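Long-range contacts in probable M18-family aminopeptidase 1 (Thermotoga maritima, PDB 2GLF), which probably acts as a zinc-dependent aminopeptidase of the M18 family, removing residues from the amino termini of peptides, and here carries bound manganese: residues N6-R11 and I430-D435; D250-Y255 and M417-L422. All coordinates share one frame; numbering follows the deposited sequence.

Contact 1: residues N6-R11 and I430-D435; sequences NVWHHR and ISSKAD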
# COMPACT_ATOMS: atom_id res chain seq x y z
N ASN A 6 -45.88 -22.38 10.12
CA ASN A 6 -44.99 -23.42 9.63
C ASN A 6 -45.81 -24.48 8.91
O ASN A 6 -46.70 -25.11 9.50
CB ASN A 6 -44.20 -24.06 10.77
CG ASN A 6 -43.11 -25.01 10.27
OD1 ASN A 6 -43.40 -26.10 9.78
ND2 ASN A 6 -41.86 -24.58 10.38
N VAL A 7 -45.51 -24.67 7.63
CA VAL A 7 -46.23 -25.65 6.83
C VAL A 7 -46.37 -27.01 7.51
O VAL A 7 -47.44 -27.62 7.45
CB VAL A 7 -45.57 -25.81 5.46
CG1 VAL A 7 -46.25 -26.92 4.67
CG2 VAL A 7 -45.66 -24.50 4.70
N TRP A 8 -45.32 -27.49 8.17
CA TRP A 8 -45.38 -28.80 8.83
C TRP A 8 -46.51 -28.91 9.85
O TRP A 8 -46.97 -30.01 10.15
CB TRP A 8 -44.05 -29.14 9.52
CG TRP A 8 -42.91 -29.34 8.56
CD1 TRP A 8 -41.92 -28.45 8.27
CD2 TRP A 8 -42.67 -30.49 7.73
NE1 TRP A 8 -41.09 -28.96 7.31
CE2 TRP A 8 -41.52 -30.21 6.96
CE3 TRP A 8 -43.32 -31.72 7.57
CZ2 TRP A 8 -41.01 -31.13 6.03
CZ3 TRP A 8 -42.81 -32.62 6.65
CH2 TRP A 8 -41.66 -32.32 5.88
N HIS A 9 -46.97 -27.77 10.37
CA HIS A 9 -48.05 -27.76 11.34
C HIS A 9 -49.42 -27.54 10.71
O HIS A 9 -50.41 -27.38 11.43
CB HIS A 9 -47.80 -26.68 12.40
CG HIS A 9 -46.64 -26.97 13.30
ND1 HIS A 9 -46.16 -26.05 14.20
CD2 HIS A 9 -45.88 -28.08 13.45
CE1 HIS A 9 -45.15 -26.57 14.87
NE2 HIS A 9 -44.96 -27.80 14.43
N HIS A 10 -49.49 -27.51 9.39
CA HIS A 10 -50.76 -27.28 8.71
C HIS A 10 -50.97 -28.11 7.44
O HIS A 10 -51.97 -27.92 6.76
CB HIS A 10 -50.89 -25.81 8.31
CG HIS A 10 -50.79 -24.86 9.46
ND1 HIS A 10 -51.65 -24.89 10.54
CD2 HIS A 10 -49.95 -23.82 9.69
CE1 HIS A 10 -51.35 -23.92 11.38
NE2 HIS A 10 -50.32 -23.26 10.89
N ARG A 11 -50.06 -29.03 7.12
CA ARG A 11 -50.27 -29.77 5.89
C ARG A 11 -50.35 -31.29 5.84
O ARG A 11 -50.82 -31.83 4.83
CB ARG A 11 -49.27 -29.31 4.83
CG ARG A 11 -49.96 -28.73 3.60
CD ARG A 11 -50.77 -27.50 3.99
NE ARG A 11 -51.67 -27.06 2.93
CZ ARG A 11 -52.40 -25.95 2.99
NH1 ARG A 11 -52.33 -25.17 4.06
NH2 ARG A 11 -53.20 -25.62 1.98
N ILE A 430 -30.41 -27.09 -1.43
CA ILE A 430 -31.30 -27.60 -0.39
C ILE A 430 -32.63 -26.83 -0.36
O ILE A 430 -32.65 -25.59 -0.41
CB ILE A 430 -30.61 -27.50 1.02
CG1 ILE A 430 -30.16 -28.88 1.49
CG2 ILE A 430 -31.58 -26.96 2.05
CD1 ILE A 430 -29.08 -29.49 0.67
N SER A 431 -33.73 -27.57 -0.29
CA SER A 431 -35.07 -26.99 -0.22
C SER A 431 -35.85 -27.77 0.82
O SER A 431 -35.44 -28.85 1.23
CB SER A 431 -35.77 -27.11 -1.57
OG SER A 431 -36.06 -28.46 -1.88
N SER A 432 -36.98 -27.22 1.25
CA SER A 432 -37.83 -27.87 2.25
C SER A 432 -38.92 -28.71 1.59
O SER A 432 -39.49 -28.30 0.57
CB SER A 432 -38.47 -26.80 3.14
OG SER A 432 -39.51 -27.35 3.93
N LYS A 433 -39.20 -29.89 2.14
CA LYS A 433 -40.26 -30.74 1.59
C LYS A 433 -41.60 -30.04 1.77
O LYS A 433 -42.46 -30.11 0.90
CB LYS A 433 -40.31 -32.10 2.30
CG LYS A 433 -39.20 -33.05 1.93
CD LYS A 433 -39.31 -34.32 2.73
CE LYS A 433 -38.19 -35.28 2.37
NZ LYS A 433 -38.30 -36.55 3.14
N ALA A 434 -41.76 -29.38 2.91
CA ALA A 434 -43.00 -28.66 3.20
C ALA A 434 -43.22 -27.52 2.21
O ALA A 434 -44.34 -27.31 1.74
CB ALA A 434 -42.97 -28.12 4.64
N ASP A 435 -42.16 -26.79 1.87
CA ASP A 435 -42.30 -25.69 0.93
C ASP A 435 -42.57 -26.23 -0.47
O ASP A 435 -43.40 -25.68 -1.21
CB ASP A 435 -41.05 -24.81 0.92
CG ASP A 435 -40.87 -24.02 2.22
OD1 ASP A 435 -41.88 -23.67 2.86
OD2 ASP A 435 -39.72 -23.74 2.60
O HOH W 1 -39.06 -27.05 6.99
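Val7 and Ala434 bring the backbones closest, their CA atoms 5.7 Å apart, where the N-terminal loop 6-11 runs past the first turn of helix 433-449. Ala434 projects from that turn toward the loop, and its methyl group is shared by two side chains. Val7 turns its CG1 branch anti to the backbone N (chi1 175°), which sets Val7 CG1 3.5 Å from Ala434 CB. The indole of Trp8 comes in beside it, presenting one face: Ala434 CB lies 3.5 Å from the centroid of the five-membered ring, 20° off its normal, a CH-pi contact. Farther along the indole, Trp8 CH2 approaches Lys433 CB at 3.8 Å. The indole N-H donates to a water lying in the ring plane, 2.8 Å from Trp8 NE1; the same water is hydrogen-bonded to Ser432 OG at 3.1 Å. Ser432 is also the N-cap, its OG accepting weakly from the backbone N atoms of Ala434 and Asp435. On the loop side, Asn6 OD1 takes the Trp8 backbone N at 2.9 Å, an Asx turn. A leucine in place of Trp8 would probably leave the bridging water without its indole donor and the Ala434 methyl without an aromatic face to rest on. Lys433 reaches on to salt bridges with Glu235 and Glu17, while the Asp435 carboxylate accepts from the backbone N-H groups of Gly348 (to OD2) and Gly350 (to OD1). The loop leads into helix 13-29, whose Ile16 touches both Trp8 and Lys433, at the junction where strand 429-432 passes into helix 433-449.

Contact 2: residues D250-Y255 and M417-L422; sequences DRICAY and MGPALL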
# COMPACT_ATOMS: atom_id res chain seq x y z
N ASP A 250 -35.14 -23.79 -9.93
CA ASP A 250 -36.27 -23.75 -10.83
C ASP A 250 -36.87 -25.01 -11.41
O ASP A 250 -37.97 -24.95 -11.96
CB ASP A 250 -36.03 -22.75 -11.94
CG ASP A 250 -37.17 -21.80 -12.06
OD1 ASP A 250 -37.67 -21.36 -11.00
OD2 ASP A 250 -37.59 -21.49 -13.20
N ARG A 251 -36.19 -26.14 -11.31
CA ARG A 251 -36.83 -27.35 -11.81
C ARG A 251 -37.81 -27.69 -10.69
O ARG A 251 -38.75 -28.46 -10.88
CB ARG A 251 -35.83 -28.49 -12.04
CG ARG A 251 -34.78 -28.14 -13.08
CD ARG A 251 -34.28 -29.34 -13.86
NE ARG A 251 -33.45 -28.90 -14.97
CZ ARG A 251 -32.13 -28.77 -14.92
NH1 ARG A 251 -31.47 -29.07 -13.81
NH2 ARG A 251 -31.46 -28.33 -15.98
N ILE A 252 -37.59 -27.08 -9.53
CA ILE A 252 -38.46 -27.29 -8.38
C ILE A 252 -39.73 -26.50 -8.64
O ILE A 252 -40.81 -26.87 -8.18
CB ILE A 252 -37.82 -26.79 -7.07
CG1 ILE A 252 -38.63 -27.33 -5.88
CG2 ILE A 252 -37.81 -25.27 -7.03
CD1 ILE A 252 -37.96 -27.13 -4.54
N CYS A 253 -39.60 -25.41 -9.38
CA CYS A 253 -40.77 -24.60 -9.71
C CYS A 253 -41.41 -25.16 -10.96
O CYS A 253 -42.61 -25.02 -11.16
CB CYS A 253 -40.36 -23.16 -9.94
SG CYS A 253 -40.22 -22.29 -8.40
N ALA A 254 -40.60 -25.81 -11.79
CA ALA A 254 -41.10 -26.41 -13.02
C ALA A 254 -41.97 -27.60 -12.66
O ALA A 254 -43.04 -27.80 -13.24
CB ALA A 254 -39.94 -26.85 -13.88
N TYR A 255 -41.52 -28.39 -11.69
CA TYR A 255 -42.27 -29.57 -11.29
C TYR A 255 -43.56 -29.23 -10.56
O TYR A 255 -44.60 -29.80 -10.85
CB TYR A 255 -41.42 -30.48 -10.40
CG TYR A 255 -42.09 -31.80 -10.12
CD1 TYR A 255 -42.24 -32.75 -11.12
CD2 TYR A 255 -42.60 -32.09 -8.85
CE1 TYR A 255 -42.88 -33.96 -10.89
CE2 TYR A 255 -43.25 -33.30 -8.60
CZ TYR A 255 -43.38 -34.24 -9.62
OH TYR A 255 -44.02 -35.43 -9.38
N MSE A 417 -42.71 -15.78 -7.49
CA MSE A 417 -43.19 -16.63 -6.42
C MSE A 417 -42.55 -18.01 -6.50
O MSE A 417 -42.39 -18.57 -7.59
CB MSE A 417 -44.71 -16.74 -6.50
CG MSE A 417 -45.37 -17.20 -5.24
SE MSE A 417 -47.27 -16.85 -5.32
CE MSE A 417 -47.23 -14.99 -4.79
N GLY A 418 -42.17 -18.55 -5.35
CA GLY A 418 -41.54 -19.85 -5.31
C GLY A 418 -40.95 -20.15 -3.95
O GLY A 418 -41.05 -19.33 -3.04
N PRO A 419 -40.32 -21.32 -3.77
CA PRO A 419 -39.72 -21.69 -2.49
C PRO A 419 -38.33 -21.08 -2.25
O PRO A 419 -37.69 -20.57 -3.18
CB PRO A 419 -39.69 -23.22 -2.56
CG PRO A 419 -39.38 -23.46 -4.00
CD PRO A 419 -40.27 -22.45 -4.72
N ALA A 420 -37.88 -21.12 -0.99
CA ALA A 420 -36.57 -20.59 -0.61
C ALA A 420 -35.53 -21.70 -0.59
O ALA A 420 -35.81 -22.80 -0.11
CB ALA A 420 -36.66 -19.93 0.76
N LEU A 421 -34.34 -21.42 -1.11
CA LEU A 421 -33.28 -22.43 -1.14
C LEU A 421 -32.01 -22.03 -0.39
O LEU A 421 -31.72 -20.85 -0.21
CB LEU A 421 -32.86 -22.77 -2.58
CG LEU A 421 -33.84 -23.30 -3.62
CD1 LEU A 421 -33.06 -23.63 -4.86
CD2 LEU A 421 -34.56 -24.52 -3.10
N LEU A 422 -31.27 -23.04 0.03
CA LEU A 422 -30.01 -22.86 0.72
C LEU A 422 -28.94 -23.37 -0.24
O LEU A 422 -29.08 -24.44 -0.81
CB LEU A 422 -30.01 -23.67 2.01
CG LEU A 422 -30.09 -22.88 3.32
CD1 LEU A 422 -31.05 -21.71 3.17
CD2 LEU A 422 -30.52 -23.80 4.44
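Pro419 meets two consecutive residues of helix 248-263, and the contact is wholly apolar. Its CD lies 3.7 Å from Cys253 SG, while its CG is 3.9 Å from Ile252 CG2 and 4.0 Å from Ile252 CD1. The isoleucine and the proline lie alongside one another, running opposite ways; with CG1 of the isoleucine anti to the backbone N (chi1 -167°) and the chain extended beyond it (chi2 169°), both its CG2 and its CD1 reach the same ring carbon. Cys253 SG also looks onto Gly418, 4.2 Å from its CA. A second shell fixes both partners. Met417, a selenomethionine, bonds through its backbone to Ser324 and Asp326, and Gly418 to Ala352, so that strand 414-421 is held between strands 321-329 and 351-354. Helix 433-449 closes in with Tyr443 against Cys253 and Leu436 against Ile252. At the start of the helical segment, Asp250 OD2 accepts from the backbone N of His92, itself a manganese ligand; the preceding residue, Asp249, binds in both metal sites. The arrangement is that of a helix laid on the central mixed sheet of an alpha/beta zinc-exopeptidase domain, next to its two-metal centre.

In the fold
Taken together, the two contacts illustrate how packing chemistry changes with depth. Contact 2, about 8 Å from the centre of the chain to its own centre, is apolar, with the Cys253 side chain about 8 Å from a bound manganese ion; contact 1 is also buried but its centre sits about 21 Å out, away from the annotated sites, and mixes aromatic packing with a bridging water and charged neighbours. They are joined through successive strands, 414-421 in contact 2 and 429-432 in contact 1, with a probable hydrogen bond of 2.9 Å from Leu422 N to Ile430 O. Helix 433-449 takes part in contact 1 and packs on contact 2 from outside. Contact 1 joins the N-terminal loop to that helix's start, whereas contact 2 packs helix 248-263 on the central sheet.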